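Local structure of catalase (Exiguobacterium oxidotolerans, 2J2M) at residues Thr106-Arg111 and His179-Glu184; Val133-Asp138 and Thr174-His179; Arg162-Met167 and Asn445-Val450. The protein breaks down hydrogen peroxide to water and oxygen as a haem-dependent catalase, a homotetramer whose substrate probably reaches the buried iron through a main channel. One frame throughout, in Å; residues are numbered along the deposited sequence.

Contact 1: Thr106-Arg111 and His179-Glu184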
loop_
_atom_site.group_PDB
_atom_site.type_symbol
_atom_site.label_atom_id
_atom_site.label_comp_id
_atom_site.label_asym_id
_atom_site.label_seq_id
_atom_site.Cartn_x
_atom_site.Cartn_y
_atom_site.Cartn_z
ATOM N N THR A 106 29.230 12.617 4.799
ATOM C CA THR A 106 30.155 13.727 4.985
ATOM C C THR A 106 29.479 15.069 4.757
ATOM O O THR A 106 30.146 16.093 4.726
ATOM C CB THR A 106 31.340 13.656 3.998
ATOM O OG1 THR A 106 30.833 13.379 2.693
ATOM C CG2 THR A 106 32.311 12.574 4.373
ATOM N N LEU A 107 28.163 15.067 4.577
ATOM C CA LEU A 107 27.429 16.330 4.373
ATOM C C LEU A 107 27.122 17.027 5.684
ATOM O O LEU A 107 26.954 16.370 6.733
ATOM C CB LEU A 107 26.125 16.099 3.585
ATOM C CG LEU A 107 26.265 15.287 2.288
ATOM C CD1 LEU A 107 25.011 15.354 1.510
ATOM C CD2 LEU A 107 27.441 15.748 1.438
ATOM N N ARG A 108 27.031 18.354 5.594
ATOM C CA ARG A 108 26.573 19.203 6.666
ATOM C C ARG A 108 25.080 18.979 6.955
ATOM O O ARG A 108 24.219 19.115 6.070
ATOM C CB ARG A 108 26.817 20.672 6.281
ATOM C CG ARG A 108 26.557 21.674 7.439
ATOM C CD ARG A 108 27.021 23.073 7.087
ATOM N NE ARG A 108 28.440 23.102 6.694
ATOM C CZ ARG A 108 29.472 23.044 7.539
ATOM N NH1 ARG A 108 30.706 23.080 7.052
ATOM N NH2 ARG A 108 29.278 22.931 8.864
ATOM N N ASP A 109 24.766 18.649 8.199
ATOM C CA ASP A 109 23.380 18.358 8.616
ATOM C C ASP A 109 23.418 18.167 10.099
ATOM O O ASP A 109 24.467 17.780 10.648
ATOM C CB ASP A 109 22.900 17.018 8.044
ATOM C CG ASP A 109 21.869 17.168 6.930
ATOM O OD1 ASP A 109 21.552 16.129 6.285
ATOM O OD2 ASP A 109 21.358 18.297 6.711
ATOM N N PRO A 110 22.280 18.423 10.771
ATOM C CA PRO A 110 22.238 17.926 12.146
ATOM C C PRO A 110 22.426 16.421 12.021
ATOM O O PRO A 110 22.255 15.868 10.924
ATOM C CB PRO A 110 20.822 18.248 12.600
ATOM C CG PRO A 110 20.309 19.351 11.627
ATOM C CD PRO A 110 21.035 19.114 10.348
ATOM N N ARG A 111 22.821 15.757 13.103
ATOM C CA ARG A 111 22.886 14.306 13.105
ATOM C C ARG A 111 21.850 13.754 14.071
ATOM O O ARG A 111 21.894 14.078 15.264
ATOM C CB ARG A 111 24.277 13.826 13.526
ATOM C CG ARG A 111 25.144 13.263 12.399
ATOM C CD ARG A 111 25.307 14.243 11.278
ATOM N NE ARG A 111 26.275 13.826 10.279
ATOM C CZ ARG A 111 26.633 14.598 9.246
ATOM N NH1 ARG A 111 26.065 15.787 9.096
ATOM N NH2 ARG A 111 27.541 14.191 8.354
ATOM N N HIS A 179 25.000 27.102 15.176
ATOM C CA HIS A 179 25.540 25.772 15.516
ATOM C C HIS A 179 25.951 24.930 14.298
ATOM O O HIS A 179 26.998 24.285 14.278
ATOM C CB HIS A 179 24.495 24.982 16.308
ATOM C CG HIS A 179 24.185 25.560 17.656
ATOM N ND1 HIS A 179 23.301 26.602 17.832
ATOM C CD2 HIS A 179 24.653 25.249 18.890
ATOM C CE1 HIS A 179 23.221 26.897 19.117
ATOM N NE2 HIS A 179 24.015 26.078 19.783
ATOM N N ILE A 180 25.098 24.961 13.288
ATOM C CA ILE A 180 25.160 24.069 12.154
ATOM C C ILE A 180 26.324 24.450 11.234
ATOM O O ILE A 180 26.922 23.591 10.567
ATOM C CB ILE A 180 23.743 24.051 11.436
ATOM C CG1 ILE A 180 23.244 22.621 11.206
ATOM C CG2 ILE A 180 23.691 24.930 10.199
ATOM C CD1 ILE A 180 23.546 22.045 9.869
ATOM N N PHE A 181 26.654 25.744 11.208
ATOM C CA PHE A 181 27.766 26.217 10.385
ATOM C C PHE A 181 29.097 26.332 11.117
ATOM O O PHE A 181 30.070 26.817 10.535
ATOM C CB PHE A 181 27.399 27.502 9.645
ATOM C CG PHE A 181 26.430 27.286 8.514
ATOM C CD1 PHE A 181 25.086 27.608 8.668
ATOM C CD2 PHE A 181 26.864 26.762 7.296
ATOM C CE1 PHE A 181 24.185 27.415 7.633
ATOM C CE2 PHE A 181 25.962 26.558 6.236
ATOM C CZ PHE A 181 24.623 26.884 6.407
ATOM N N THR A 182 29.163 25.880 12.372
ATOM C CA THR A 182 30.452 25.518 12.959
ATOM C C THR A 182 30.882 24.197 12.298
ATOM O O THR A 182 30.158 23.652 11.448
ATOM C CB THR A 182 30.442 25.375 14.547
ATOM O OG1 THR A 182 29.649 24.253 14.975
ATOM C CG2 THR A 182 29.969 26.659 15.233
ATOM N N ASP A 183 32.039 23.668 12.674
ATOM C CA ASP A 183 32.437 22.348 12.173
ATOM C C ASP A 183 31.604 21.219 12.824
ATOM O O ASP A 183 31.608 20.065 12.338
ATOM C CB ASP A 183 33.951 22.106 12.310
ATOM C CG ASP A 183 34.793 22.990 11.363
ATOM O OD1 ASP A 183 34.267 23.632 10.423
ATOM O OD2 ASP A 183 36.011 23.051 11.557
ATOM N N GLU A 184 30.851 21.552 13.879
ATOM C CA GLU A 184 29.922 20.573 14.481
ATOM C C GLU A 184 28.782 20.178 13.540
ATOM O O GLU A 184 28.038 19.215 13.804
ATOM C CB GLU A 184 29.369 21.012 15.839
ATOM C CG GLU A 184 28.871 19.797 16.623
ATOM C CD GLU A 184 28.272 20.122 17.987
ATOM O OE1 GLU A 184 28.077 21.321 18.274
ATOM O OE2 GLU A 184 27.985 19.161 18.748
#
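Arg108 meets the end of helix 174-180 through a chain that runs out extended, with CG anti to the backbone N (chi1 -172°), and then bends at chi3 (-56°), which brings the NH2 edge of the guanidinium to the carbonyl oxygens of Ile180 and Thr182. Its NH2 serves both oxygens. The bond to Ile180 O is the straighter one, 3.0 Å from Arg108 NH2, with the donor in the carbonyl plane; the one to Thr182 O is weak and bent, although Arg108 NH2 stands 2.8 Å from it. Both oxygens lie at the edge of the guanidinium, near its plane. The aliphatic part of the arginine is used as well: Arg108 CD comes within 3.7 Å of Phe181 CD2, the two side chains crossing at about a right angle, and Arg108 CG lies 3.9 Å from Ile180 CD1. That same methyl packs on Pro110 CD at 3.9 Å.

Phe181 is the first residue to leave helical geometry, so the arginine holds carbonyls at the point where the helix unwinds. Thr182 OG1 accepts from Glu184 N, two residues on, in an ST turn, and itself donates to His179 O at 2.7 Å. The opposing segment is an irregular loop between strands 87-95 and 112-119 of the catalase beta-barrel, and it is tied up from within by Arg111. Arg111 reaches back with NH1 and NH2 to grip Leu107 O end-on, Arg111 NH1 being 2.6 Å away, and NH1 also donates to Asp109 O. Asp109 OD1 accepts from the backbone N atoms of Val97 and Ile98. Arg108 also packs on Asn442 of helix 433-447, whose ND2 donates to Phe181 O and Asp183 OD1.

Contact 2: Val133-Asp138 and Thr174-His179. With HEM (protoporphyrin IX containing Fe), chain E.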
loop_
_atom_site.group_PDB
_atom_site.type_symbol
_atom_site.label_atom_id
_atom_site.label_comp_id
_atom_site.label_asym_id
_atom_site.label_seq_id
_atom_site.Cartn_x
_atom_site.Cartn_y
_atom_site.Cartn_z
ATOM N N VAL A 133 19.682 22.809 19.639
ATOM C CA VAL A 133 18.527 23.633 19.262
ATOM C C VAL A 133 17.999 23.250 17.883
ATOM O O VAL A 133 18.597 22.382 17.218
ATOM C CB VAL A 133 18.850 25.155 19.351
ATOM C CG1 VAL A 133 19.320 25.511 20.761
ATOM C CG2 VAL A 133 19.930 25.536 18.346
ATOM N N PHE A 134 16.870 23.865 17.480
ATOM C CA PHE A 134 16.303 23.687 16.144
ATOM C C PHE A 134 16.083 24.997 15.377
ATOM O O PHE A 134 16.146 26.098 15.967
ATOM C CB PHE A 134 15.010 22.853 16.186
ATOM C CG PHE A 134 14.845 21.954 15.007
ATOM C CD1 PHE A 134 13.809 22.151 14.114
ATOM C CD2 PHE A 134 15.771 20.929 14.757
ATOM C CE1 PHE A 134 13.638 21.303 12.987
ATOM C CE2 PHE A 134 15.648 20.096 13.635
ATOM C CZ PHE A 134 14.548 20.273 12.752
ATOM N N PHE A 135 15.842 24.879 14.067
ATOM C CA PHE A 135 15.669 26.050 13.197
ATOM C C PHE A 135 14.359 26.789 13.479
ATOM O O PHE A 135 14.273 27.987 13.251
ATOM C CB PHE A 135 15.682 25.691 11.700
ATOM C CG PHE A 135 16.907 24.888 11.218
ATOM C CD1 PHE A 135 16.931 23.493 11.314
ATOM C CD2 PHE A 135 17.966 25.525 10.597
ATOM C CE1 PHE A 135 18.008 22.749 10.843
ATOM C CE2 PHE A 135 19.045 24.802 10.098
ATOM C CZ PHE A 135 19.073 23.396 10.225
ATOM N N ILE A 136 13.354 26.068 13.963
ATOM C CA ILE A 136 11.958 26.532 14.025
ATOM C C ILE A 136 11.331 26.112 15.367
ATOM O O ILE A 136 11.875 25.275 16.081
ATOM C CB ILE A 136 11.081 25.994 12.810
ATOM C CG1 ILE A 136 11.064 24.454 12.733
ATOM C CG2 ILE A 136 11.552 26.542 11.483
ATOM C CD1 ILE A 136 9.950 23.910 11.858
ATOM N N ARG A 137 10.200 26.688 15.719
ATOM C CA ARG A 137 9.616 26.422 17.038
ATOM C C ARG A 137 8.163 25.941 17.015
ATOM O O ARG A 137 7.553 25.810 18.068
ATOM C CB ARG A 137 9.771 27.637 17.966
ATOM C CG ARG A 137 8.911 28.879 17.590
ATOM C CD ARG A 137 9.173 30.003 18.614
ATOM N NE ARG A 137 9.310 31.255 17.885
ATOM C CZ ARG A 137 10.361 32.067 17.912
ATOM N NH1 ARG A 137 11.408 31.852 18.715
ATOM N NH2 ARG A 137 10.325 33.141 17.150
ATOM N N ASP A 138 7.623 25.695 15.819
ATOM C CA ASP A 138 6.254 25.209 15.653
ATOM C C ASP A 138 6.233 24.213 14.473
ATOM O O ASP A 138 6.840 24.461 13.419
ATOM C CB ASP A 138 5.298 26.384 15.396
ATOM C CG ASP A 138 3.828 25.985 15.502
ATOM O OD1 ASP A 138 3.423 24.944 14.895
ATOM O OD2 ASP A 138 3.065 26.722 16.203
ATOM N N THR A 174 18.126 31.680 13.431
ATOM C CA THR A 174 19.462 32.246 13.601
ATOM C C THR A 174 20.330 31.390 14.539
ATOM O O THR A 174 21.398 30.950 14.159
ATOM C CB THR A 174 19.360 33.728 14.072
ATOM O OG1 THR A 174 18.463 34.432 13.209
ATOM C CG2 THR A 174 20.686 34.435 14.035
ATOM N N ASN A 175 19.861 31.152 15.755
ATOM C CA ASN A 175 20.550 30.296 16.717
ATOM C C ASN A 175 21.030 28.933 16.177
ATOM O O ASN A 175 22.165 28.550 16.419
ATOM C CB ASN A 175 19.661 30.091 17.958
ATOM C CG ASN A 175 20.458 29.772 19.208
ATOM O OD1 ASN A 175 21.652 30.016 19.266
ATOM N ND2 ASN A 175 19.783 29.253 20.226
ATOM N N MET A 176 20.155 28.203 15.474
ATOM C CA MET A 176 20.514 26.932 14.847
ATOM C C MET A 176 21.604 27.122 13.777
ATOM O O MET A 176 22.606 26.365 13.698
ATOM C CB MET A 176 19.259 26.284 14.242
ATOM C CG MET A 176 19.443 24.856 13.675
ATOM S SD MET A 176 20.338 23.715 14.759
ATOM C CE MET A 176 19.678 22.183 14.064
ATOM N N LEU A 177 21.427 28.159 12.967
ATOM C CA LEU A 177 22.442 28.523 11.998
ATOM C C LEU A 177 23.799 28.690 12.671
ATOM O O LEU A 177 24.785 28.208 12.134
ATOM C CB LEU A 177 22.011 29.765 11.219
ATOM C CG LEU A 177 21.280 29.626 9.855
ATOM C CD1 LEU A 177 20.596 28.282 9.560
ATOM C CD2 LEU A 177 20.289 30.740 9.684
ATOM N N MET A 178 23.849 29.332 13.851
ATOM C CA MET A 178 25.102 29.479 14.614
ATOM C C MET A 178 25.782 28.154 14.927
ATOM O O MET A 178 27.006 28.098 14.945
ATOM C CB MET A 178 24.895 30.222 15.931
ATOM C CG MET A 178 24.556 31.678 15.797
ATOM S SD MET A 178 25.913 32.747 15.233
ATOM C CE MET A 178 25.024 34.295 15.424
ATOM N N HIS A 179 25.000 27.102 15.176
ATOM C CA HIS A 179 25.540 25.772 15.516
ATOM C C HIS A 179 25.951 24.930 14.298
ATOM O O HIS A 179 26.998 24.285 14.278
ATOM C CB HIS A 179 24.495 24.982 16.308
ATOM C CG HIS A 179 24.185 25.560 17.656
ATOM N ND1 HIS A 179 23.301 26.602 17.832
ATOM C CD2 HIS A 179 24.653 25.249 18.890
ATOM C CE1 HIS A 179 23.221 26.897 19.117
ATOM N NE2 HIS A 179 24.015 26.078 19.783
HETATM C CHA HEM E . 12.813 11.579 11.625
HETATM C CHB HEM E . 15.059 14.392 14.923
HETATM C CHC HEM E . 11.702 17.786 14.226
HETATM C CHD HEM E . 9.120 14.761 11.501
HETATM C C1A HEM E . 13.696 12.016 12.610
HETATM C C2A HEM E . 14.814 11.273 13.188
HETATM C C3A HEM E . 15.433 12.058 14.101
HETATM C C4A HEM E . 14.737 13.318 14.128
HETATM C CMA HEM E . 16.662 11.726 14.983
HETATM C CAA HEM E . 15.200 9.829 12.775
HETATM C CBA HEM E . 14.551 8.754 13.650
HETATM C CGA HEM E . 15.076 7.423 13.160
HETATM O O1A HEM E . 14.292 6.618 12.589
HETATM O O2A HEM E . 16.302 7.176 13.319
HETATM C C1B HEM E . 14.319 15.533 15.078
HETATM C C2B HEM E . 14.497 16.553 16.100
HETATM C C3B HEM E . 13.563 17.479 15.883
HETATM C C4B HEM E . 12.774 17.082 14.742
HETATM C CMB HEM E . 15.538 16.545 17.255
HETATM C CAB HEM E . 13.289 18.743 16.714
HETATM C CBB HEM E . 14.275 19.505 17.176
HETATM C C1C HEM E . 10.655 17.264 13.514
HETATM C C2C HEM E . 9.354 17.868 13.302
HETATM C C3C HEM E . 8.649 17.000 12.549
HETATM C C4C HEM E . 9.483 15.845 12.260
HETATM C CMC HEM E . 8.856 19.230 13.872
HETATM C CAC HEM E . 7.207 17.162 12.013
HETATM C CBC HEM E . 6.141 16.982 12.802
HETATM C C1D HEM E . 9.857 13.629 11.233
HETATM C C2D HEM E . 9.409 12.524 10.408
HETATM C C3D HEM E . 10.560 11.521 10.458
HETATM C C4D HEM E . 11.587 12.123 11.302
HETATM C CMD HEM E . 8.028 12.380 9.684
HETATM C CAD HEM E . 10.627 10.145 9.770
HETATM C CBD HEM E . 10.388 9.086 10.848
HETATM C CGD HEM E . 10.111 7.715 10.261
HETATM O O1D HEM E . 9.890 7.548 9.016
HETATM O O2D HEM E . 10.090 6.763 11.070
HETATM N NA HEM E . 13.690 13.256 13.223
HETATM N NB HEM E . 13.265 15.889 14.264
HETATM N NC HEM E . 10.691 16.038 12.872
HETATM N ND HEM E . 11.118 13.349 11.736
HETATM FE FE HEM E . 12.032 14.495 13.239
HETATM O O HOH W 1 17.196 28.423 15.816
#
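Met176 fills the space between the haem-side loop 133-138 and helix 174-180, and the contact is almost wholly apolar. In its chain, CG anti to the backbone N (chi1 -174°) puts that carbon over the middle of the Phe135 ring, 3.4 Å from its centroid and 8° off the normal, a CH-pi contact. The bend at chi2 then sets the sulfur, farther above the same face, in a Met-aromatic contact, with Met176 SD 3.3 Å from Val133 O. Leu177 CD1 meets the edge of this ring, 3.8 Å from Phe135 CE2. An alanine in place of Phe135 would probably leave Met176 CG and Leu177 CD1 without the ring they pack against and open a gap beside the helix.

Val133 CG2 also lies against the imidazole of His179, 3.6 Å from His179 CE1. Polar links are few: one water donates to Phe134 O and accepts from Met176 N, while His179 ND1 donates to Asn175 O within the helix.

Toward the cofactor, one face of the Phe134 ring lies against the haem vinyl group, Phe134 CD2 being 3.2 Å from haem CBB, and Phe135 backs the other face. Around this core, helix 142-149 brings Met145 against both phenylalanines, helix 422-430 sets Val427 on Asn175 and His179, and helix 453-466 packs Phe463 on Leu177.

Contact 3: Arg162-Met167 and Asn445-Val450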
loop_
_atom_site.group_PDB
_atom_site.type_symbol
_atom_site.label_atom_id
_atom_site.label_comp_id
_atom_site.label_asym_id
_atom_site.label_seq_id
_atom_site.Cartn_x
_atom_site.Cartn_y
_atom_site.Cartn_z
ATOM N N ARG A 162 17.729 28.437 -2.008
ATOM C CA ARG A 162 16.389 28.046 -1.585
ATOM C C ARG A 162 16.211 28.013 -0.041
ATOM O O ARG A 162 15.264 28.591 0.491
ATOM C CB ARG A 162 15.998 26.707 -2.225
ATOM C CG ARG A 162 16.151 26.651 -3.762
ATOM C CD ARG A 162 15.705 25.308 -4.367
ATOM N NE ARG A 162 14.247 25.136 -4.253
ATOM C CZ ARG A 162 13.640 24.429 -3.294
ATOM N NH1 ARG A 162 14.354 23.800 -2.356
ATOM N NH2 ARG A 162 12.315 24.343 -3.278
ATOM N N TYR A 163 17.130 27.353 0.670
ATOM C CA TYR A 163 17.040 27.272 2.120
ATOM C C TYR A 163 17.388 28.550 2.902
ATOM O O TYR A 163 16.765 28.837 3.929
ATOM C CB TYR A 163 17.740 26.019 2.686
ATOM C CG TYR A 163 19.248 25.847 2.511
ATOM C CD1 TYR A 163 20.149 26.642 3.214
ATOM C CD2 TYR A 163 19.764 24.804 1.746
ATOM C CE1 TYR A 163 21.533 26.441 3.122
ATOM C CE2 TYR A 163 21.159 24.589 1.648
ATOM C CZ TYR A 163 22.027 25.411 2.346
ATOM O OH TYR A 163 23.395 25.245 2.261
ATOM N N TRP A 164 18.363 29.312 2.418
ATOM C CA TRP A 164 18.635 30.641 2.970
ATOM C C TRP A 164 17.453 31.606 2.815
ATOM O O TRP A 164 17.269 32.464 3.678
ATOM C CB TRP A 164 19.910 31.233 2.389
ATOM C CG TRP A 164 21.132 30.731 3.089
ATOM C CD1 TRP A 164 22.065 29.849 2.604
ATOM C CD2 TRP A 164 21.535 31.058 4.414
ATOM N NE1 TRP A 164 23.021 29.609 3.557
ATOM C CE2 TRP A 164 22.716 30.339 4.680
ATOM C CE3 TRP A 164 21.018 31.904 5.405
ATOM C CZ2 TRP A 164 23.395 30.449 5.895
ATOM C CZ3 TRP A 164 21.684 32.001 6.614
ATOM C CH2 TRP A 164 22.857 31.275 6.847
ATOM N N ASP A 165 16.658 31.436 1.741
ATOM C CA ASP A 165 15.385 32.146 1.558
ATOM C C ASP A 165 14.451 31.878 2.745
ATOM O O ASP A 165 14.081 32.805 3.476
ATOM C CB ASP A 165 14.684 31.738 0.237
ATOM C CG ASP A 165 13.506 32.672 -0.147
ATOM O OD1 ASP A 165 13.461 33.834 0.332
ATOM O OD2 ASP A 165 12.635 32.262 -0.953
ATOM N N PHE A 166 14.057 30.614 2.917
ATOM C CA PHE A 166 13.228 30.211 4.052
ATOM C C PHE A 166 13.791 30.685 5.390
ATOM O O PHE A 166 13.073 31.282 6.191
ATOM C CB PHE A 166 13.008 28.691 4.101
ATOM C CG PHE A 166 12.231 28.258 5.296
ATOM C CD1 PHE A 166 12.880 27.976 6.492
ATOM C CD2 PHE A 166 10.828 28.242 5.265
ATOM C CE1 PHE A 166 12.151 27.620 7.651
ATOM C CE2 PHE A 166 10.093 27.883 6.410
ATOM C CZ PHE A 166 10.762 27.578 7.607
ATOM N N MET A 167 15.078 30.419 5.619
ATOM C CA MET A 167 15.725 30.699 6.914
ATOM C C MET A 167 15.792 32.186 7.288
ATOM O O MET A 167 15.494 32.557 8.423
ATOM C CB MET A 167 17.123 30.100 6.950
ATOM C CG MET A 167 17.166 28.588 6.899
ATOM S SD MET A 167 16.243 27.781 8.220
ATOM C CE MET A 167 16.641 26.071 7.806
ATOM N N ASN A 445 31.251 30.705 2.610
ATOM C CA ASN A 445 31.147 29.669 1.568
ATOM C C ASN A 445 29.723 29.311 1.155
ATOM O O ASN A 445 29.473 29.019 -0.012
ATOM C CB ASN A 445 31.849 28.377 1.994
ATOM C CG ASN A 445 31.674 27.262 0.970
ATOM O OD1 ASN A 445 30.911 26.303 1.187
ATOM N ND2 ASN A 445 32.360 27.396 -0.178
ATOM N N ASP A 446 28.806 29.309 2.122
ATOM C CA ASP A 446 27.411 28.999 1.859
ATOM C C ASP A 446 26.650 30.197 1.285
ATOM O O ASP A 446 25.822 30.048 0.357
ATOM C CB ASP A 446 26.731 28.502 3.133
ATOM C CG ASP A 446 25.855 27.291 2.881
ATOM O OD1 ASP A 446 24.616 27.412 2.899
ATOM O OD2 ASP A 446 26.415 26.218 2.618
ATOM N N LEU A 447 26.922 31.390 1.822
ATOM C CA LEU A 447 26.217 32.584 1.337
ATOM C C LEU A 447 26.700 33.047 -0.031
ATOM O O LEU A 447 25.961 33.713 -0.748
ATOM C CB LEU A 447 26.206 33.712 2.378
ATOM C CG LEU A 447 25.356 33.384 3.621
ATOM C CD1 LEU A 447 25.850 34.139 4.883
ATOM C CD2 LEU A 447 23.864 33.613 3.361
ATOM N N GLN A 448 27.921 32.668 -0.400
ATOM C CA GLN A 448 28.457 32.938 -1.747
ATOM C C GLN A 448 27.646 32.221 -2.821
ATOM O O GLN A 448 27.715 32.598 -3.996
ATOM C CB GLN A 448 29.936 32.537 -1.860
ATOM C CG GLN A 448 30.900 33.665 -1.507
ATOM C CD GLN A 448 32.327 33.198 -1.218
ATOM O OE1 GLN A 448 32.653 31.997 -1.312
ATOM N NE2 GLN A 448 33.189 34.151 -0.854
ATOM N N GLN A 449 26.883 31.198 -2.408
ATOM C CA GLN A 449 26.061 30.397 -3.318
ATOM C C GLN A 449 24.612 30.883 -3.451
ATOM O O GLN A 449 23.866 30.361 -4.285
ATOM C CB GLN A 449 26.068 28.932 -2.879
ATOM C CG GLN A 449 27.383 28.214 -3.077
ATOM C CD GLN A 449 27.388 26.852 -2.390
ATOM O OE1 GLN A 449 26.835 25.854 -2.905
ATOM N NE2 GLN A 449 28.014 26.800 -1.216
ATOM N N VAL A 450 24.214 31.851 -2.622
ATOM C CA VAL A 450 22.901 32.500 -2.723
ATOM C C VAL A 450 22.930 33.486 -3.911
ATOM O O VAL A 450 23.938 34.161 -4.122
ATOM C CB VAL A 450 22.459 33.208 -1.375
ATOM C CG1 VAL A 450 21.090 33.896 -1.515
ATOM C CG2 VAL A 450 22.406 32.214 -0.203
#
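Trp164 of helix 160-169 packs on Leu447, Asp446 and Val450 of the C-terminal helical region, Leu447 to Val450 forming a type I beta turn. The contact thus joins that region to the catalase core. Followed outward, Trp164 CB touches Val450 CG2 at 3.7 Å, and CG and CD1 stay beside the same methyl. CD2 and CE2, in the middle of the indole, lie beneath Leu447 CD2, which sits 3.7 Å from the centroid of the six-membered ring and 16° off its normal, a CH-pi contact over the face. CE3 and CZ2 flank that methyl more loosely. NE1, at the edge, donates to Asp446 OD1 at 2.8 Å, 12° out of the indole plane.

The indole has company at that oxygen. Tyr163, whose chi1 of 63° sets CG between its backbone N and carbonyl carbon, brings its hydroxyl to the same atom, with phenol and carboxylate nearly coplanar. Two donors grip OD1 of this buried carboxylate, and their bonds would probably offset the cost of burying its charge. They take different lone pairs of OD1: Trp164 NE1 the anti one, and Tyr163 OH, 2.6 Å from Asp446 OD1, the syn one.

Overall arrangement
The three contacts lie on one side of the chain's centre, contact 1 about 12 Å from contact 2 and 15 Å from contact 3, centre to centre, with 15 Å between contacts 2 and 3. Contacts 1 and 2 share His179 and helix 174-180, and along the chain contact 2 is nested inside the loop that contact 1 closes. Contact 3 crosses both, since it pairs helix 160-169 with a segment some 280 residues later. The contacts touch one another directly: Pro110 reaches Met176 and Phe135, Phe181 lies against Trp164 and Asp446, and Leu177 packs on Trp164. Continuous packing therefore runs from the haem pocket to the C-terminal helices.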